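Local atomic coordinates of Tle cognate immunity protein 4 C-terminal domain-containing protein (Pseudomonas aeruginosa PAO1, PDB entry 4R1D), a protein that binds the type VI secretion lipase effector Tle4 as its cognate immunity protein, probably inhibiting it and so protecting the producing cell from its own toxin. Residues Arg70-Leu82 against Glu119-Arg131. Sequence-based numbering, arbitrary orientation.
Sequences RKIDFGNESVGLL and EQHAVEISRALAR
The edge hairpin of strands 68-73 and 79-84 packs on helix 119-132 through Arg70, Ile72 and Phe74, which meet Glu119, Val123 and Ser126, a contact with an ion pair at one end, a ring in the middle and the hairpin turn at the other. Arg70 grips Glu119 side-on: NE gives a hydrogen bond to OE2 at 2.8 Å, on its syn lone pair, and NH2 reaches OE1, also at 2.8 Å. The carboxylate, carried on an extended chain with CG anti to the backbone N (chi1 -174°), lies nearly coplanar with the guanidinium, 20° apart, while Leu82 CD2 lies over the rim of one guanidinium face. Next along the hairpin Ile72 CD1 meets Val123 CG2 at 4.1 Å. Phe74 turns one face of its ring to Ser126, whose CB sits over the centre, 3.4 Å from the centroid, a CH-pi contact. Arg127 bends at chi2 and chi3 to bring its guanidinium over Phe74 O, and NH1 makes a weak bond to Asp73 O. Near the turn, Ser78 CB touches Ala130 CB at 3.6 Å; one water donates to both Ser78 OG and Ser126 O, and Tyr98 O of the adjoining strand also bonds that hydroxyl. A second water lies between Phe74 O and Arg127 O. The hairpin closes through a type I' turn, Gly75 to Ser78, preceded by an Asx turn from Asp73 OD1 to Gly75 N: helix-on-hairpin packing within the Tli4 N-terminal domain.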
ATOM      1  N   ARG B  70      -2.697  17.134 -26.322  1.00 24.63           N
ATOM      2  CA  ARG B  70      -3.742  17.996 -26.864  1.00 27.04           C
ATOM      3  C   ARG B  70      -4.817  18.335 -25.854  1.00 25.93           C
ATOM      4  O   ARG B  70      -5.031  17.615 -24.877  1.00 23.41           O
ATOM      5  CB  ARG B  70      -4.386  17.371 -28.113  1.00 28.77           C
ATOM      6  CG  ARG B  70      -4.854  15.929 -27.950  1.00 31.50           C
ATOM      7  CD  ARG B  70      -5.262  15.318 -29.296  1.00 37.36           C
ATOM      8  NE  ARG B  70      -5.006  13.876 -29.340  1.00 42.11           N
ATOM      9  CZ  ARG B  70      -3.816  13.334 -29.587  1.00 31.53           C
ATOM     10  NH1 ARG B  70      -2.765  14.113 -29.821  1.00 45.42           N
ATOM     11  NH2 ARG B  70      -3.666  12.017 -29.600  1.00 32.79           N
ATOM     12  N   LYS B  71      -5.487  19.454 -26.098  1.00 25.12           N
ATOM     13  CA  LYS B  71      -6.698  19.788 -25.380  1.00 22.64           C
ATOM     14  C   LYS B  71      -7.884  19.425 -26.260  1.00 29.92           C
ATOM     15  O   LYS B  71      -7.964  19.855 -27.414  1.00 28.95           O
ATOM     16  CB  LYS B  71      -6.717  21.271 -25.039  1.00 25.39           C
ATOM     17  CG  LYS B  71      -7.887  21.690 -24.173  1.00 26.42           C
ATOM     18  CD  LYS B  71      -7.801  23.171 -23.852  1.00 33.53           C
ATOM     19  CE  LYS B  71      -9.016  23.642 -23.079  1.00 32.51           C
ATOM     20  NZ  LYS B  71      -8.963  25.115 -22.871  1.00 35.73           N
ATOM     21  N   ILE B  72      -8.789  18.612 -25.721  1.00 21.40           N
ATOM     22  CA  ILE B  72      -9.929  18.119 -26.471  1.00 25.74           C
ATOM     23  C   ILE B  72     -11.227  18.792 -26.032  1.00 26.19           C
ATOM     24  O   ILE B  72     -11.492  18.933 -24.837  1.00 25.55           O
ATOM     25  CB  ILE B  72     -10.057  16.580 -26.341  1.00 28.83           C
ATOM     26  CG1 ILE B  72      -8.799  15.899 -26.898  1.00 30.97           C
ATOM     27  CG2 ILE B  72     -11.301  16.075 -27.060  1.00 27.92           C
ATOM     28  CD1 ILE B  72      -8.675  14.434 -26.532  1.00 25.48           C
ATOM     29  N   ASP B  73     -12.031  19.200 -27.011  1.00 32.95           N
ATOM     30  CA  ASP B  73     -13.333  19.815 -26.753  1.00 26.45           C
ATOM     31  C   ASP B  73     -14.425  18.754 -26.865  1.00 26.55           C
ATOM     32  O   ASP B  73     -14.666  18.218 -27.948  1.00 29.62           O
ATOM     33  CB  ASP B  73     -13.571  20.956 -27.754  1.00 27.80           C
ATOM     34  CG  ASP B  73     -14.900  21.674 -27.535  1.00 37.27           C
ATOM     35  OD1 ASP B  73     -15.514  21.515 -26.459  1.00 36.62           O
ATOM     36  OD2 ASP B  73     -15.327  22.417 -28.445  1.00 45.39           O
ATOM     37  N   PHE B  74     -15.074  18.432 -25.745  1.00 26.24           N
ATOM     38  CA  PHE B  74     -16.063  17.358 -25.717  1.00 20.85           C
ATOM     39  C   PHE B  74     -17.479  17.841 -26.006  1.00 27.22           C
ATOM     40  O   PHE B  74     -18.438  17.085 -25.851  1.00 26.87           O
ATOM     41  CB  PHE B  74     -16.067  16.645 -24.354  1.00 25.51           C
ATOM     42  CG  PHE B  74     -14.765  15.970 -24.010  1.00 24.92           C
ATOM     43  CD1 PHE B  74     -14.251  14.986 -24.828  1.00 20.68           C
ATOM     44  CD2 PHE B  74     -14.073  16.307 -22.854  1.00 20.31           C
ATOM     45  CE1 PHE B  74     -13.056  14.349 -24.519  1.00 18.86           C
ATOM     46  CE2 PHE B  74     -12.874  15.673 -22.534  1.00 18.75           C
ATOM     47  CZ  PHE B  74     -12.367  14.697 -23.364  1.00 19.67           C
ATOM     48  N   GLY B  75     -17.610  19.098 -26.416  1.00 28.69           N
ATOM     49  CA  GLY B  75     -18.918  19.711 -26.548  1.00 30.16           C
ATOM     50  C   GLY B  75     -19.468  20.048 -25.172  1.00 33.43           C
ATOM     51  O   GLY B  75     -18.915  19.623 -24.153  1.00 27.46           O
ATOM     52  N   ASN B  76     -20.552  20.817 -25.141  1.00 28.96           N
ATOM     53  CA  ASN B  76     -21.208  21.168 -23.889  1.00 29.29           C
ATOM     54  C   ASN B  76     -20.267  21.792 -22.861  1.00 29.74           C
ATOM     55  O   ASN B  76     -20.400  21.553 -21.660  1.00 33.27           O
ATOM     56  CB  ASN B  76     -21.920  19.941 -23.314  1.00 28.83           C
ATOM     57  CG  ASN B  76     -23.152  19.566 -24.114  1.00 36.18           C
ATOM     58  OD1 ASN B  76     -23.160  18.576 -24.853  1.00 31.42           O
ATOM     59  ND2 ASN B  76     -24.204  20.368 -23.979  1.00 35.35           N
ATOM     60  N   GLU B  77     -19.338  22.611 -23.358  1.00 38.65           N
ATOM     61  CA  GLU B  77     -18.284  23.277 -22.572  1.00 39.48           C
ATOM     62  C   GLU B  77     -17.352  22.360 -21.776  1.00 35.87           C
ATOM     63  O   GLU B  77     -16.553  22.833 -20.978  1.00 34.47           O
ATOM     64  CB  GLU B  77     -18.815  24.412 -21.679  1.00 41.18           C
ATOM     65  CG  GLU B  77     -20.207  24.228 -21.117  1.00 46.81           C
ATOM     66  CD  GLU B  77     -21.271  24.724 -22.070  1.00 46.34           C
ATOM     67  OE1 GLU B  77     -22.435  24.291 -21.946  1.00 49.72           O
ATOM     68  OE2 GLU B  77     -20.938  25.552 -22.948  1.00 53.88           O
ATOM     69  N   SER B  78     -17.444  21.060 -22.008  1.00 28.97           N
ATOM     70  CA  SER B  78     -16.555  20.125 -21.334  1.00 27.14           C
ATOM     71  C   SER B  78     -15.254  19.990 -22.114  1.00 27.65           C
ATOM     72  O   SER B  78     -15.267  19.989 -23.347  1.00 27.46           O
ATOM     73  CB  SER B  78     -17.243  18.769 -21.178  1.00 23.66           C
ATOM     74  OG  SER B  78     -16.362  17.826 -20.595  1.00 27.04           O
ATOM     75  N   VAL B  79     -14.131  19.885 -21.400  1.00 21.58           N
ATOM     76  CA  VAL B  79     -12.831  19.760 -22.049  1.00 24.86           C
ATOM     77  C   VAL B  79     -11.958  18.680 -21.407  1.00 21.58           C
ATOM     78  O   VAL B  79     -12.176  18.276 -20.261  1.00 25.57           O
ATOM     79  CB  VAL B  79     -12.048  21.093 -22.020  1.00 23.13           C
ATOM     80  CG1 VAL B  79     -12.837  22.193 -22.739  1.00 28.00           C
ATOM     81  CG2 VAL B  79     -11.742  21.502 -20.586  1.00 21.30           C
ATOM     82  N   GLY B  80     -10.960  18.227 -22.150  1.00 22.10           N
ATOM     83  CA  GLY B  80      -9.997  17.286 -21.608  1.00 24.12           C
ATOM     84  C   GLY B  80      -8.572  17.681 -21.922  1.00 23.70           C
ATOM     85  O   GLY B  80      -8.290  18.207 -22.997  1.00 24.75           O
ATOM     86  N   LEU B  81      -7.669  17.443 -20.977  1.00 19.76           N
ATOM     87  CA  LEU B  81      -6.247  17.590 -21.231  1.00 19.62           C
ATOM     88  C   LEU B  81      -5.660  16.200 -21.400  1.00 24.59           C
ATOM     89  O   LEU B  81      -5.790  15.357 -20.517  1.00 18.33           O
ATOM     90  CB  LEU B  81      -5.546  18.318 -20.074  1.00 20.10           C
ATOM     91  CG  LEU B  81      -6.086  19.713 -19.716  1.00 21.30           C
ATOM     92  CD1 LEU B  81      -5.391  20.293 -18.492  1.00 22.20           C
ATOM     93  CD2 LEU B  81      -5.960  20.665 -20.909  1.00 24.97           C
ATOM     94  N   LEU B  82      -5.029  15.962 -22.542  1.00 16.10           N
ATOM     95  CA  LEU B  82      -4.434  14.666 -22.828  1.00 19.89           C
ATOM     96  C   LEU B  82      -2.925  14.779 -22.776  1.00 20.38           C
ATOM     97  O   LEU B  82      -2.320  15.593 -23.493  1.00 23.33           O
ATOM     98  CB  LEU B  82      -4.873  14.178 -24.214  1.00 21.02           C
ATOM     99  CG  LEU B  82      -4.528  12.725 -24.547  1.00 19.24           C
ATOM    100  CD1 LEU B  82      -5.453  11.791 -23.807  1.00 17.00           C
ATOM    101  CD2 LEU B  82      -4.665  12.510 -26.053  1.00 26.33           C
ATOM    102  N   GLU B 119      -8.286   5.864 -27.996  1.00 21.66           N
ATOM    103  CA  GLU B 119      -8.522   7.290 -27.813  1.00 22.41           C
ATOM    104  C   GLU B 119      -9.904   7.767 -28.263  1.00 26.23           C
ATOM    105  O   GLU B 119     -10.567   8.514 -27.543  1.00 22.61           O
ATOM    106  CB  GLU B 119      -7.440   8.133 -28.489  1.00 25.06           C
ATOM    107  CG  GLU B 119      -7.599   9.626 -28.191  1.00 26.70           C
ATOM    108  CD  GLU B 119      -6.578  10.505 -28.888  1.00 31.16           C
ATOM    109  OE1 GLU B 119      -5.601   9.972 -29.456  1.00 33.60           O
ATOM    110  OE2 GLU B 119      -6.759  11.740 -28.871  1.00 29.78           O
ATOM    111  N   GLN B 120     -10.324   7.362 -29.456  1.00 27.26           N
ATOM    112  CA  GLN B 120     -11.614   7.802 -29.987  1.00 28.98           C
ATOM    113  C   GLN B 120     -12.746   7.330 -29.085  1.00 26.88           C
ATOM    114  O   GLN B 120     -13.722   8.052 -28.863  1.00 26.33           O
ATOM    115  CB  GLN B 120     -11.839   7.258 -31.402  1.00 33.99           C
ATOM    116  CG  GLN B 120     -10.816   7.701 -32.431  1.00 44.93           C
ATOM    117  CD  GLN B 120     -10.898   6.876 -33.710  1.00 56.60           C
ATOM    118  OE1 GLN B 120     -10.226   5.847 -33.845  1.00 54.14           O
ATOM    119  NE2 GLN B 120     -11.730   7.318 -34.650  1.00 52.51           N
ATOM    120  N   HIS B 121     -12.620   6.107 -28.581  1.00 25.20           N
ATOM    121  CA  HIS B 121     -13.629   5.545 -27.695  1.00 24.49           C
ATOM    122  C   HIS B 121     -13.723   6.346 -26.401  1.00 24.46           C
ATOM    123  O   HIS B 121     -14.817   6.673 -25.940  1.00 24.40           O
ATOM    124  CB  HIS B 121     -13.328   4.082 -27.378  1.00 28.73           C
ATOM    125  CG  HIS B 121     -14.290   3.481 -26.402  1.00 26.26           C
ATOM    126  ND1 HIS B 121     -15.644   3.403 -26.648  1.00 31.42           N
ATOM    127  CD2 HIS B 121     -14.100   2.960 -25.167  1.00 27.62           C
ATOM    128  CE1 HIS B 121     -16.245   2.847 -25.612  1.00 33.00           C
ATOM    129  NE2 HIS B 121     -15.330   2.568 -24.701  1.00 34.43           N
ATOM    130  N   ALA B 122     -12.573   6.658 -25.816  1.00 21.67           N
ATOM    131  CA  ALA B 122     -12.542   7.501 -24.617  1.00 20.76           C
ATOM    132  C   ALA B 122     -13.216   8.846 -24.888  1.00 23.44           C
ATOM    133  O   ALA B 122     -13.990   9.347 -24.069  1.00 23.49           O
ATOM    134  CB  ALA B 122     -11.108   7.715 -24.159  1.00 19.33           C
ATOM    135  N   VAL B 123     -12.918   9.437 -26.040  1.00 24.31           N
ATOM    136  CA  VAL B 123     -13.517  10.719 -26.392  1.00 23.40           C
ATOM    137  C   VAL B 123     -15.045  10.630 -26.421  1.00 23.03           C
ATOM    138  O   VAL B 123     -15.728  11.481 -25.853  1.00 25.40           O
ATOM    139  CB  VAL B 123     -12.962  11.282 -27.724  1.00 21.81           C
ATOM    140  CG1 VAL B 123     -13.776  12.472 -28.178  1.00 24.09           C
ATOM    141  CG2 VAL B 123     -11.502  11.680 -27.559  1.00 23.32           C
ATOM    142  N   GLU B 124     -15.583   9.588 -27.043  1.00 19.12           N
ATOM    143  CA  GLU B 124     -17.036   9.439 -27.119  1.00 27.12           C
ATOM    144  C   GLU B 124     -17.664   9.303 -25.728  1.00 25.27           C
ATOM    145  O   GLU B 124     -18.751   9.826 -25.475  1.00 22.49           O
ATOM    146  CB  GLU B 124     -17.437   8.259 -28.011  1.00 25.97           C
ATOM    147  CG  GLU B 124     -18.936   7.997 -28.038  1.00 34.41           C
ATOM    148  CD  GLU B 124     -19.748   9.232 -28.431  1.00 41.18           C
ATOM    149  OE1 GLU B 124     -19.259  10.051 -29.247  1.00 34.58           O
ATOM    150  OE2 GLU B 124     -20.877   9.382 -27.916  1.00 35.89           O
ATOM    151  N   ILE B 125     -16.977   8.611 -24.824  1.00 22.35           N
ATOM    152  CA  ILE B 125     -17.470   8.472 -23.456  1.00 23.48           C
ATOM    153  C   ILE B 125     -17.584   9.838 -22.765  1.00 17.95           C
ATOM    154  O   ILE B 125     -18.589  10.121 -22.115  1.00 23.12           O
ATOM    155  CB  ILE B 125     -16.593   7.504 -22.618  1.00 22.45           C
ATOM    156  CG1 ILE B 125     -16.802   6.060 -23.083  1.00 22.29           C
ATOM    157  CG2 ILE B 125     -16.939   7.620 -21.143  1.00 19.84           C
ATOM    158  CD1 ILE B 125     -15.824   5.072 -22.469  1.00 28.19           C
ATOM    159  N   SER B 126     -16.560  10.676 -22.918  1.00 19.26           N
ATOM    160  CA  SER B 126     -16.568  12.017 -22.340  1.00 21.19           C
ATOM    161  C   SER B 126     -17.603  12.919 -23.011  1.00 25.08           C
ATOM    162  O   SER B 126     -18.264  13.705 -22.339  1.00 21.01           O
ATOM    163  CB  SER B 126     -15.181  12.652 -22.407  1.00 22.40           C
ATOM    164  OG  SER B 126     -14.314  12.060 -21.444  1.00 21.02           O
ATOM    165  N   ARG B 127     -17.736  12.810 -24.330  1.00 23.02           N
ATOM    166  CA  ARG B 127     -18.805  13.516 -25.041  1.00 28.48           C
ATOM    167  C   ARG B 127     -20.157  13.166 -24.434  1.00 23.54           C
ATOM    168  O   ARG B 127     -20.982  14.043 -24.158  1.00 24.82           O
ATOM    169  CB  ARG B 127     -18.840  13.136 -26.525  1.00 29.14           C
ATOM    170  CG  ARG B 127     -17.502  13.113 -27.240  1.00 32.13           C
ATOM    171  CD  ARG B 127     -17.230  14.389 -28.001  1.00 34.10           C
ATOM    172  NE  ARG B 127     -18.382  14.853 -28.773  1.00 39.44           N
ATOM    173  CZ  ARG B 127     -18.461  16.071 -29.303  1.00 34.94           C
ATOM    174  NH1 ARG B 127     -17.452  16.916 -29.153  1.00 29.71           N
ATOM    175  NH2 ARG B 127     -19.537  16.446 -29.980  1.00 36.72           N
ATOM    176  N   ALA B 128     -20.388  11.873 -24.247  1.00 22.79           N
ATOM    177  CA  ALA B 128     -21.657  11.386 -23.727  1.00 26.66           C
ATOM    178  C   ALA B 128     -21.866  11.838 -22.283  1.00 23.66           C
ATOM    179  O   ALA B 128     -22.967  12.221 -21.903  1.00 21.77           O
ATOM    180  CB  ALA B 128     -21.734   9.863 -23.835  1.00 24.56           C
ATOM    181  N   LEU B 129     -20.801  11.795 -21.487  1.00 17.91           N
ATOM    182  CA  LEU B 129     -20.868  12.282 -20.112  1.00 24.93           C
ATOM    183  C   LEU B 129     -21.335  13.734 -20.072  1.00 24.49           C
ATOM    184  O   LEU B 129     -22.181  14.101 -19.257  1.00 19.77           O
ATOM    185  CB  LEU B 129     -19.502  12.157 -19.415  1.00 21.90           C
ATOM    186  CG  LEU B 129     -19.462  12.631 -17.956  1.00 19.94           C
ATOM    187  CD1 LEU B 129     -20.553  11.953 -17.123  1.00 21.29           C
ATOM    188  CD2 LEU B 129     -18.085  12.392 -17.329  1.00 18.18           C
ATOM    189  N   ALA B 130     -20.783  14.556 -20.958  1.00 18.98           N
ATOM    190  CA  ALA B 130     -21.111  15.984 -20.961  1.00 25.29           C
ATOM    191  C   ALA B 130     -22.559  16.230 -21.388  1.00 25.41           C
ATOM    192  O   ALA B 130     -23.196  17.187 -20.942  1.00 25.35           O
ATOM    193  CB  ALA B 130     -20.151  16.753 -21.849  1.00 20.49           C
ATOM    194  N   ARG B 131     -23.077  15.367 -22.256  1.00 20.33           N
ATOM    195  CA  ARG B 131     -24.494  15.418 -22.614  1.00 24.88           C
ATOM    196  C   ARG B 131     -25.394  14.988 -21.463  1.00 28.64           C
ATOM    197  O   ARG B 131     -26.482  15.533 -21.295  1.00 24.94           O
ATOM    198  CB  ARG B 131     -24.798  14.529 -23.825  1.00 21.87           C
ATOM    199  CG  ARG B 131     -24.205  15.017 -25.134  1.00 26.45           C
ATOM    200  CD  ARG B 131     -24.803  14.275 -26.330  1.00 32.18           C
ATOM    201  NE  ARG B 131     -24.484  12.849 -26.335  1.00 30.94           N
ATOM    202  CZ  ARG B 131     -23.401  12.327 -26.904  1.00 29.97           C
ATOM    203  NH1 ARG B 131     -22.525  13.115 -27.514  1.00 27.18           N
ATOM    204  NH2 ARG B 131     -23.195  11.017 -26.863  1.00 28.59           N
TER
HETATM  205  O   HOH W   1     -21.071  16.637 -25.341  1.00 28.51           O
HETATM  206  O   HOH W   2     -17.309  15.013 -20.245  1.00 30.36           O